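Local atomic coordinates of putative aspartate aminotransferase (Thermus thermophilus, PDB entry 1IUG), a protein that carries pyridoxal 5'-phosphate and probably works as a class-V aminotransferase, moving amino groups from amino acids such as aspartate to 2-oxo acids. Residues A[52-62]-A[212-223]; A[117-127]-A[146-157]. All blocks are in the same frame, centred on the assembly; numbering follows the deposited sequence.

Both contacts reach the same mixed seven-stranded sheet, but at different places. Contact 1 lies along strand 52-57, an outermost strand of that sheet within the chain, which helix 215-222 approaches. Contact 2 joins two inner parallel strands, 124-128 and 155-159, and the end of helix 140-150. The centres are 25 Å apart, and the nearest atoms are about 11 Å apart, without touching. Along the chain, 52-62 comes first, then both segments of contact 2, then 212-223. Contact 1 brings together residues at least 150 positions apart, while contact 2 is a local crossover. Contact 1 also leads into the cofactor phosphate site and the subunit interface; contact 2 is touched by no other subunit.

Contact 1. Residues A[52-62]-A[212-223]; sequences EVLILTGSGTL and YLDLARELKAQK
Gln222 grips the backbone of Ile55 with both ends of its amide. Its CB rests on Leu54 CD2 at 4.0 Å. With CG beside the backbone N (chi1 -62°), the chain then runs out extended to the strand. OE1 accepts a hydrogen bond from Ile55 N at 2.8 Å, nearly straight at 169° and on a lone pair in the carbonyl plane. NE2 donates one N-H to Ile55 O at 2.8 Å, tilted from the plane of the acceptor carbonyl. It donates the other to Glu218 OE1 at 2.9 Å, reaching the carboxylate from above its plane. These three bonds fix the rotation of the buried amide; Glu218 OE1 is itself held by Ala228 N.

Leu54 fills the space beside it. Its CD1 meets Leu215 CG at 3.6 Å, and its CD2 meets Leu219 CD2 at 3.8 Å. Towards the outside, Glu52 and Lys223 form only a long salt bridge; the stronger partner of Glu52 is Arg40.

At the other end, Tyr212 points its hydroxyl at the strand terminus. OH donates to Thr57 O at 2.8 Å, on a lone pair in the carbonyl plane, and the oxygen sits at the ring edge. A water accepts from Thr57 N and bonds weakly to Tyr212 OH. The same hydroxyl is bonded to Ser59 N of the second subunit. Leu62 CD2 touches the ring edge from within the chain.

Strand 52-57 pairs with strand 193-198 on one side. Gln222 satisfies Ile55 N and O on the side away from it, much as a neighbouring strand would. The strand runs on through a glycine-rich turn into helix 60-71, where Ser59, Gly60 and Thr61 bind the phosphate of the pyridoxal-lysine at position 185: the phosphate-binding turn of the cofactor site.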
loop_
_atom_site.group_PDB
_atom_site.type_symbol
_atom_site.label_atom_id
_atom_site.label_comp_id
_atom_site.label_asym_id
_atom_site.label_seq_id
_atom_site.Cartn_x
_atom_site.Cartn_y
_atom_site.Cartn_z
ATOM N N GLU A 52 -15.675 13.897 -0.442
ATOM C CA GLU A 52 -14.232 13.787 -0.244
ATOM C C GLU A 52 -13.661 12.504 -0.827
ATOM O O GLU A 52 -14.330 11.475 -0.874
ATOM C CB GLU A 52 -13.898 13.818 1.252
ATOM C CG GLU A 52 -14.399 15.034 2.018
ATOM C CD GLU A 52 -13.643 16.315 1.696
ATOM O OE1 GLU A 52 -12.526 16.252 1.139
ATOM O OE2 GLU A 52 -14.172 17.399 2.016
ATOM N N VAL A 53 -12.419 12.580 -1.281
ATOM C CA VAL A 53 -11.738 11.414 -1.822
ATOM C C VAL A 53 -10.531 11.157 -0.926
ATOM O O VAL A 53 -9.745 12.067 -0.649
ATOM C CB VAL A 53 -11.271 11.624 -3.280
ATOM C CG1 VAL A 53 -10.665 10.329 -3.820
ATOM C CG2 VAL A 53 -12.442 12.062 -4.156
ATOM N N LEU A 54 -10.438 9.937 -0.410
ATOM C CA LEU A 54 -9.330 9.560 0.458
ATOM C C LEU A 54 -8.301 8.720 -0.302
ATOM O O LEU A 54 -8.661 7.832 -1.079
ATOM C CB LEU A 54 -9.852 8.791 1.673
ATOM C CG LEU A 54 -10.786 9.587 2.593
ATOM C CD1 LEU A 54 -11.345 8.693 3.682
ATOM C CD2 LEU A 54 -10.040 10.771 3.191
ATOM N N ILE A 55 -7.026 9.048 -0.104
ATOM C CA ILE A 55 -5.923 8.339 -0.739
ATOM C C ILE A 55 -5.354 7.318 0.244
ATOM O O ILE A 55 -4.887 7.678 1.329
ATOM C CB ILE A 55 -4.801 9.306 -1.149
ATOM C CG1 ILE A 55 -5.350 10.368 -2.108
ATOM C CG2 ILE A 55 -3.637 8.535 -1.771
ATOM C CD1 ILE A 55 -4.313 11.357 -2.581
ATOM N N LEU A 56 -5.409 6.045 -0.136
ATOM C CA LEU A 56 -4.907 4.963 0.710
ATOM C C LEU A 56 -3.706 4.294 0.064
ATOM O O LEU A 56 -3.663 4.111 -1.154
ATOM C CB LEU A 56 -5.998 3.914 0.937
ATOM C CG LEU A 56 -7.356 4.382 1.474
ATOM C CD1 LEU A 56 -8.257 3.175 1.636
ATOM C CD2 LEU A 56 -7.206 5.112 2.797
ATOM N N THR A 57 -2.729 3.934 0.883
ATOM C CA THR A 57 -1.538 3.271 0.383
ATOM C C THR A 57 -1.794 1.768 0.396
ATOM O O THR A 57 -1.836 1.136 1.452
ATOM C CB THR A 57 -0.297 3.660 1.215
ATOM O OG1 THR A 57 -0.067 5.068 1.069
ATOM C CG2 THR A 57 0.942 2.906 0.737
ATOM N N GLY A 58 -2.037 1.231 -0.792
ATOM C CA GLY A 58 -2.324 -0.183 -0.958
ATOM C C GLY A 58 -2.985 -0.382 -2.312
ATOM O O GLY A 58 -3.150 0.583 -3.057
ATOM N N SER A 59 -3.370 -1.612 -2.643
ATOM C CA SER A 59 -4.003 -1.868 -3.933
ATOM C C SER A 59 -5.488 -1.504 -3.931
ATOM O O SER A 59 -6.040 -1.094 -2.907
ATOM C CB SER A 59 -3.813 -3.327 -4.362
ATOM O OG SER A 59 -4.597 -4.205 -3.572
ATOM N N GLY A 60 -6.119 -1.652 -5.095
ATOM C CA GLY A 60 -7.531 -1.343 -5.231
ATOM C C GLY A 60 -8.418 -2.134 -4.288
ATOM O O GLY A 60 -9.394 -1.597 -3.762
ATOM N N THR A 61 -8.066 -3.400 -4.061
ATOM C CA THR A 61 -8.828 -4.274 -3.171
ATOM C C THR A 61 -8.939 -3.671 -1.768
ATOM O O THR A 61 -9.996 -3.756 -1.131
ATOM C CB THR A 61 -8.190 -5.684 -3.091
ATOM O OG1 THR A 61 -8.130 -6.249 -4.404
ATOM C CG2 THR A 61 -9.019 -6.611 -2.207
ATOM N N LEU A 62 -7.861 -3.032 -1.312
ATOM C CA LEU A 62 -7.839 -2.398 0.004
ATOM C C LEU A 62 -8.912 -1.315 0.094
ATOM O O LEU A 62 -9.584 -1.180 1.117
ATOM C CB LEU A 62 -6.464 -1.783 0.285
ATOM C CG LEU A 62 -6.319 -1.090 1.639
ATOM C CD1 LEU A 62 -6.387 -2.121 2.752
ATOM C CD2 LEU A 62 -5.009 -0.337 1.699
ATOM N N TYR A 212 -5.890 0.178 10.343
ATOM C CA TYR A 212 -5.156 0.795 9.240
ATOM C C TYR A 212 -6.114 1.449 8.255
ATOM O O TYR A 212 -5.803 2.502 7.697
ATOM C CB TYR A 212 -4.318 -0.248 8.497
ATOM C CG TYR A 212 -3.499 0.294 7.337
ATOM C CD1 TYR A 212 -2.216 0.809 7.542
ATOM C CD2 TYR A 212 -3.986 0.245 6.027
ATOM C CE1 TYR A 212 -1.431 1.256 6.468
ATOM C CE2 TYR A 212 -3.216 0.690 4.948
ATOM C CZ TYR A 212 -1.937 1.192 5.177
ATOM O OH TYR A 212 -1.160 1.609 4.119
ATOM N N LEU A 213 -7.283 0.837 8.068
ATOM C CA LEU A 213 -8.266 1.362 7.130
ATOM C C LEU A 213 -9.478 2.090 7.734
ATOM O O LEU A 213 -10.559 2.148 7.141
ATOM C CB LEU A 213 -8.663 0.277 6.118
ATOM C CG LEU A 213 -9.741 -0.789 6.323
ATOM C CD1 LEU A 213 -9.367 -2.003 5.470
ATOM C CD2 LEU A 213 -9.893 -1.184 7.776
ATOM N N ASP A 214 -9.277 2.656 8.920
ATOM C CA ASP A 214 -10.299 3.443 9.612
ATOM C C ASP A 214 -10.356 4.757 8.812
ATOM O O ASP A 214 -9.396 5.527 8.802
ATOM C CB ASP A 214 -9.829 3.707 11.052
ATOM C CG ASP A 214 -10.797 4.565 11.870
ATOM O OD1 ASP A 214 -11.430 5.501 11.336
ATOM O OD2 ASP A 214 -10.889 4.320 13.088
ATOM N N LEU A 215 -11.469 4.993 8.125
ATOM C CA LEU A 215 -11.621 6.198 7.316
ATOM C C LEU A 215 -11.831 7.482 8.112
ATOM O O LEU A 215 -11.540 8.570 7.615
ATOM C CB LEU A 215 -12.720 6.003 6.268
ATOM C CG LEU A 215 -12.273 5.452 4.901
ATOM C CD1 LEU A 215 -11.134 4.455 5.028
ATOM C CD2 LEU A 215 -13.451 4.843 4.171
ATOM N N ALA A 216 -12.294 7.356 9.355
ATOM C CA ALA A 216 -12.509 8.520 10.212
ATOM C C ALA A 216 -11.205 9.259 10.489
ATOM O O ALA A 216 -11.156 10.485 10.346
ATOM C CB ALA A 216 -13.177 8.125 11.519
ATOM N N ARG A 217 -10.146 8.565 10.907
ATOM C CA ARG A 217 -8.941 9.352 11.112
ATOM C C ARG A 217 -8.100 9.678 9.888
ATOM O O ARG A 217 -7.263 10.572 9.931
ATOM C CB ARG A 217 -8.182 9.103 12.436
ATOM C CG ARG A 217 -6.729 8.583 12.465
ATOM C CD ARG A 217 -6.476 7.211 11.922
ATOM N NE ARG A 217 -6.051 6.405 13.074
ATOM C CZ ARG A 217 -6.474 5.174 13.352
ATOM N NH1 ARG A 217 -7.328 4.553 12.555
ATOM N NH2 ARG A 217 -6.132 4.605 14.496
ATOM N N GLU A 218 -8.411 9.031 8.769
ATOM C CA GLU A 218 -7.739 9.347 7.513
ATOM C C GLU A 218 -8.395 10.653 7.050
ATOM O O GLU A 218 -7.709 11.586 6.651
ATOM C CB GLU A 218 -7.953 8.259 6.452
ATOM C CG GLU A 218 -7.001 7.075 6.540
ATOM C CD GLU A 218 -5.561 7.398 6.141
ATOM O OE1 GLU A 218 -5.209 8.584 5.938
ATOM O OE2 GLU A 218 -4.763 6.442 6.034
ATOM N N LEU A 219 -9.726 10.722 7.162
ATOM C CA LEU A 219 -10.493 11.914 6.771
ATOM C C LEU A 219 -10.011 13.108 7.582
ATOM O O LEU A 219 -9.708 14.164 7.031
ATOM C CB LEU A 219 -11.991 11.686 7.010
ATOM C CG LEU A 219 -13.044 12.621 6.394
ATOM C CD1 LEU A 219 -13.112 13.943 7.130
ATOM C CD2 LEU A 219 -12.776 12.831 4.914
ATOM N N LYS A 220 -9.918 12.907 8.890
ATOM C CA LYS A 220 -9.456 13.917 9.840
ATOM C C LYS A 220 -8.099 14.465 9.376
ATOM O O LYS A 220 -7.908 15.681 9.289
ATOM C CB LYS A 220 -9.347 13.248 11.222
ATOM C CG LYS A 220 -9.112 14.113 12.470
ATOM C CD LYS A 220 -7.816 14.916 12.449
ATOM C CE LYS A 220 -7.621 15.737 13.731
ATOM N NZ LYS A 220 -8.722 15.572 14.732
ATOM N N ALA A 221 -7.180 13.561 9.041
ATOM C CA ALA A 221 -5.841 13.933 8.591
ATOM C C ALA A 221 -5.751 14.447 7.150
ATOM O O ALA A 221 -5.070 15.441 6.887
ATOM C CB ALA A 221 -4.886 12.759 8.777
ATOM N N GLN A 222 -6.423 13.770 6.222
ATOM C CA GLN A 222 -6.371 14.159 4.813
ATOM C C GLN A 222 -7.029 15.493 4.499
ATOM O O GLN A 222 -6.696 16.136 3.505
ATOM C CB GLN A 222 -6.881 13.030 3.916
ATOM C CG GLN A 222 -6.003 11.789 4.039
ATOM C CD GLN A 222 -6.225 10.760 2.948
ATOM O OE1 GLN A 222 -6.680 11.082 1.850
ATOM N NE2 GLN A 222 -5.872 9.513 3.242
ATOM N N LYS A 223 -7.919 15.925 5.386
ATOM C CA LYS A 223 -8.595 17.214 5.261
ATOM C C LYS A 223 -7.523 18.311 5.274
ATOM O O LYS A 223 -7.633 19.315 4.570
ATOM C CB LYS A 223 -9.512 17.431 6.469
ATOM C CG LYS A 223 -10.993 17.178 6.258
ATOM C CD LYS A 223 -11.565 18.086 5.182
ATOM C CE LYS A 223 -13.060 17.859 4.980
ATOM N NZ LYS A 223 -13.626 16.812 5.883
HETATM O O HOH W 1 -3.032 4.144 3.715
#

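Contact 2. Residues A[117-127]-A[146-157]; sequences VAKEGYAGLLL and AFKEKNPEGLVG
Phe147 packs its ring against Leu125, joining helix 140-150 to strand 124-128. This is the core of a beta-alpha-beta crossover: the chain leaves strand 124-128, passes through the helix and returns as strand 155-159, parallel to the first. Bonds such as Leu125 N to Leu155 O and Gly157 N to Leu125 O zip the strands together.

Phe147 has CG anti to its own N (chi1 177°), which carries the ring over the strand. Leu125 CB stands 3.6 Å from the ring centroid, almost on the ring normal, a CH-pi contact. Leu125 CD2 continues to Phe147 CB at 3.8 Å. At the ring edge, Tyr122 CB lies 3.9 Å from Phe147 CE1. Gly154 CA lies 3.3 Å from Ala123 O, in a CA-H...O contact.

Lys150 lies over the loop before the strand with its aliphatic part. Its CB meets Lys119 O at 3.8 Å, and its CG meets the Ala118 carbonyl carbon at 3.9 Å.

Just after Lys150, Asn151 ties the helix end to the same loop. ND2 donates both to Lys119 O and to Phe147 O, and OD1 accepts from Tyr122 N at 3.0 Å, with a weak bond from Gly121 N. A leucine in its place would probably leave Lys119 O and Tyr122 N without their mates and set the 119-122 loop free to shift. The Tyr122 N-H comes in from above the carbonyl plane of OD1. Asn151 ND2 sits 3.4 Å above the plane of the Phe147 ring, towards the rim, on the face opposite Leu125 CB.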
loop_
_atom_site.group_PDB
_atom_site.type_symbol
_atom_site.label_atom_id
_atom_site.label_comp_id
_atom_site.label_asym_id
_atom_site.label_seq_id
_atom_site.Cartn_x
_atom_site.Cartn_y
_atom_site.Cartn_z
ATOM N N VAL A 117 -32.603 -5.749 -8.693
ATOM C CA VAL A 117 -32.156 -5.141 -7.446
ATOM C C VAL A 117 -33.227 -4.296 -6.764
ATOM O O VAL A 117 -32.987 -3.714 -5.703
ATOM C CB VAL A 117 -30.871 -4.297 -7.647
ATOM C CG1 VAL A 117 -29.747 -5.181 -8.178
ATOM C CG2 VAL A 117 -31.135 -3.120 -8.590
ATOM N N ALA A 118 -34.409 -4.225 -7.374
ATOM C CA ALA A 118 -35.513 -3.461 -6.800
ATOM C C ALA A 118 -36.168 -4.295 -5.693
ATOM O O ALA A 118 -37.313 -4.726 -5.816
ATOM C CB ALA A 118 -36.527 -3.096 -7.891
ATOM N N LYS A 119 -35.402 -4.539 -4.631
ATOM C CA LYS A 119 -35.829 -5.324 -3.474
ATOM C C LYS A 119 -35.865 -4.434 -2.237
ATOM O O LYS A 119 -34.909 -3.711 -1.971
ATOM C CB LYS A 119 -34.790 -6.399 -3.146
ATOM C CG LYS A 119 -34.518 -7.538 -4.105
ATOM C CD LYS A 119 -35.727 -8.395 -4.377
ATOM C CE LYS A 119 -35.364 -9.549 -5.309
ATOM N NZ LYS A 119 -33.917 -9.560 -5.702
ATOM N N GLU A 120 -36.923 -4.534 -1.441
ATOM C CA GLU A 120 -37.003 -3.747 -0.214
ATOM C C GLU A 120 -36.415 -4.574 0.932
ATOM O O GLU A 120 -36.462 -5.806 0.898
ATOM C CB GLU A 120 -38.452 -3.360 0.101
ATOM C CG GLU A 120 -39.413 -4.538 0.185
ATOM C CD GLU A 120 -40.812 -4.132 0.616
ATOM O OE1 GLU A 120 -41.323 -3.099 0.124
ATOM O OE2 GLU A 120 -41.406 -4.859 1.446
ATOM N N GLY A 121 -35.821 -3.899 1.912
ATOM C CA GLY A 121 -35.251 -4.595 3.056
ATOM C C GLY A 121 -33.734 -4.665 3.156
ATOM O O GLY A 121 -33.204 -5.332 4.048
ATOM N N TYR A 122 -33.027 -3.975 2.263
ATOM C CA TYR A 122 -31.567 -3.998 2.286
ATOM C C TYR A 122 -30.965 -2.650 2.645
ATOM O O TYR A 122 -31.459 -1.598 2.235
ATOM C CB TYR A 122 -31.011 -4.483 0.946
ATOM C CG TYR A 122 -31.576 -5.813 0.513
ATOM C CD1 TYR A 122 -32.793 -5.879 -0.157
ATOM C CD2 TYR A 122 -30.919 -7.010 0.809
ATOM C CE1 TYR A 122 -33.349 -7.098 -0.515
ATOM C CE2 TYR A 122 -31.470 -8.244 0.447
ATOM C CZ TYR A 122 -32.688 -8.275 -0.215
ATOM O OH TYR A 122 -33.266 -9.470 -0.579
ATOM N N ALA A 123 -29.908 -2.696 3.446
ATOM C CA ALA A 123 -29.205 -1.495 3.874
ATOM C C ALA A 123 -28.283 -0.975 2.766
ATOM O O ALA A 123 -27.976 0.216 2.715
ATOM C CB ALA A 123 -28.407 -1.786 5.132
ATOM N N GLY A 124 -27.858 -1.868 1.875
ATOM C CA GLY A 124 -26.973 -1.460 0.801
ATOM C C GLY A 124 -26.887 -2.369 -0.411
ATOM O O GLY A 124 -27.342 -3.512 -0.393
ATOM N N LEU A 125 -26.322 -1.813 -1.482
ATOM C CA LEU A 125 -26.108 -2.503 -2.751
ATOM C C LEU A 125 -24.660 -2.234 -3.170
ATOM O O LEU A 125 -24.175 -1.096 -3.083
ATOM C CB LEU A 125 -27.054 -1.958 -3.826
ATOM C CG LEU A 125 -26.818 -2.434 -5.264
ATOM C CD1 LEU A 125 -27.098 -3.924 -5.392
ATOM C CD2 LEU A 125 -27.692 -1.650 -6.226
ATOM N N LEU A 126 -23.953 -3.290 -3.559
ATOM C CA LEU A 126 -22.567 -3.151 -3.991
ATOM C C LEU A 126 -22.504 -3.538 -5.452
ATOM O O LEU A 126 -22.936 -4.628 -5.834
ATOM C CB LEU A 126 -21.642 -4.038 -3.156
ATOM C CG LEU A 126 -21.578 -3.735 -1.659
ATOM C CD1 LEU A 126 -20.657 -4.746 -0.973
ATOM C CD2 LEU A 126 -21.091 -2.306 -1.431
ATOM N N LEU A 127 -21.976 -2.639 -6.272
ATOM C CA LEU A 127 -21.888 -2.881 -7.706
ATOM C C LEU A 127 -20.503 -2.641 -8.282
ATOM O O LEU A 127 -19.751 -1.802 -7.794
ATOM C CB LEU A 127 -22.876 -1.969 -8.442
ATOM C CG LEU A 127 -24.374 -2.123 -8.177
ATOM C CD1 LEU A 127 -25.105 -0.880 -8.678
ATOM C CD2 LEU A 127 -24.903 -3.381 -8.848
ATOM N N ALA A 146 -33.169 2.249 -8.961
ATOM C CA ALA A 146 -34.163 1.184 -8.843
ATOM C C ALA A 146 -34.077 0.662 -7.405
ATOM O O ALA A 146 -35.096 0.406 -6.759
ATOM C CB ALA A 146 -33.868 0.067 -9.830
ATOM N N PHE A 147 -32.848 0.557 -6.899
ATOM C CA PHE A 147 -32.595 0.100 -5.535
ATOM C C PHE A 147 -33.040 1.166 -4.523
ATOM O O PHE A 147 -33.616 0.843 -3.487
ATOM C CB PHE A 147 -31.101 -0.206 -5.356
ATOM C CG PHE A 147 -30.723 -0.617 -3.959
ATOM C CD1 PHE A 147 -30.933 -1.925 -3.523
ATOM C CD2 PHE A 147 -30.152 0.299 -3.082
ATOM C CE1 PHE A 147 -30.578 -2.314 -2.232
ATOM C CE2 PHE A 147 -29.793 -0.080 -1.787
ATOM C CZ PHE A 147 -30.007 -1.390 -1.363
ATOM N N LYS A 148 -32.752 2.429 -4.832
ATOM C CA LYS A 148 -33.112 3.561 -3.977
ATOM C C LYS A 148 -34.631 3.731 -3.819
ATOM O O LYS A 148 -35.100 4.208 -2.784
ATOM C CB LYS A 148 -32.535 4.864 -4.545
ATOM C CG LYS A 148 -31.059 5.150 -4.268
ATOM C CD LYS A 148 -30.759 5.241 -2.782
ATOM C CE LYS A 148 -29.285 5.562 -2.499
ATOM N NZ LYS A 148 -28.435 5.735 -3.706
ATOM N N GLU A 149 -35.383 3.394 -4.866
ATOM C CA GLU A 149 -36.843 3.508 -4.832
ATOM C C GLU A 149 -37.445 2.622 -3.756
ATOM O O GLU A 149 -38.399 3.008 -3.085
ATOM C CB GLU A 149 -37.458 3.133 -6.183
ATOM C CG GLU A 149 -37.413 4.238 -7.228
ATOM C CD GLU A 149 -38.133 3.871 -8.522
ATOM O OE1 GLU A 149 -38.957 2.926 -8.517
ATOM O OE2 GLU A 149 -37.876 4.544 -9.548
ATOM N N LYS A 150 -36.880 1.428 -3.611
ATOM C CA LYS A 150 -37.342 0.462 -2.628
ATOM C C LYS A 150 -36.588 0.569 -1.303
ATOM O O LYS A 150 -37.042 0.053 -0.278
ATOM C CB LYS A 150 -37.223 -0.955 -3.202
ATOM C CG LYS A 150 -38.119 -1.211 -4.412
ATOM C CD LYS A 150 -39.592 -1.021 -4.051
ATOM C CE LYS A 150 -40.539 -1.263 -5.227
ATOM N NZ LYS A 150 -39.860 -1.635 -6.499
ATOM N N ASN A 151 -35.436 1.238 -1.326
ATOM C CA ASN A 151 -34.620 1.420 -0.124
ATOM C C ASN A 151 -34.138 2.869 -0.038
ATOM O O ASN A 151 -32.959 3.160 -0.255
ATOM C CB ASN A 151 -33.418 0.467 -0.141
ATOM C CG ASN A 151 -33.822 -0.985 -0.288
ATOM O OD1 ASN A 151 -34.160 -1.646 0.689
ATOM N ND2 ASN A 151 -33.785 -1.488 -1.514
ATOM N N PRO A 152 -35.048 3.797 0.306
ATOM C CA PRO A 152 -34.776 5.234 0.437
ATOM C C PRO A 152 -33.607 5.573 1.358
ATOM O O PRO A 152 -32.938 6.586 1.172
ATOM C CB PRO A 152 -36.089 5.775 1.001
ATOM C CG PRO A 152 -37.103 4.849 0.428
ATOM C CD PRO A 152 -36.454 3.511 0.639
ATOM N N GLU A 153 -33.379 4.732 2.359
ATOM C CA GLU A 153 -32.295 4.949 3.308
ATOM C C GLU A 153 -31.057 4.100 3.012
ATOM O O GLU A 153 -30.087 4.121 3.771
ATOM C CB GLU A 153 -32.793 4.691 4.734
ATOM C CG GLU A 153 -33.894 5.646 5.204
ATOM C CD GLU A 153 -33.380 7.043 5.537
ATOM O OE1 GLU A 153 -32.691 7.661 4.694
ATOM O OE2 GLU A 153 -33.673 7.532 6.652
ATOM N N GLY A 154 -31.083 3.383 1.891
ATOM C CA GLY A 154 -29.966 2.530 1.523
ATOM C C GLY A 154 -28.767 3.235 0.916
ATOM O O GLY A 154 -28.853 4.386 0.477
ATOM N N LEU A 155 -27.640 2.531 0.896
ATOM C CA LEU A 155 -26.399 3.067 0.338
ATOM C C LEU A 155 -25.945 2.231 -0.847
ATOM O O LEU A 155 -26.082 1.006 -0.841
ATOM C CB LEU A 155 -25.293 3.075 1.397
ATOM C CG LEU A 155 -25.401 4.050 2.569
ATOM C CD1 LEU A 155 -24.427 3.636 3.658
ATOM C CD2 LEU A 155 -25.120 5.468 2.107
ATOM N N VAL A 156 -25.425 2.901 -1.871
ATOM C CA VAL A 156 -24.928 2.222 -3.064
ATOM C C VAL A 156 -23.418 2.447 -3.191
ATOM O O VAL A 156 -22.966 3.575 -3.406
ATOM C CB VAL A 156 -25.629 2.727 -4.348
ATOM C CG1 VAL A 156 -25.061 2.020 -5.579
ATOM C CG2 VAL A 156 -27.136 2.493 -4.255
ATOM N N GLY A 157 -22.652 1.378 -2.985
ATOM C CA GLY A 157 -21.204 1.446 -3.092
ATOM C C GLY A 157 -20.782 0.882 -4.438
ATOM O O GLY A 157 -21.347 -0.117 -4.890
HETATM O O HOH W 2 -36.843 -0.813 2.749
#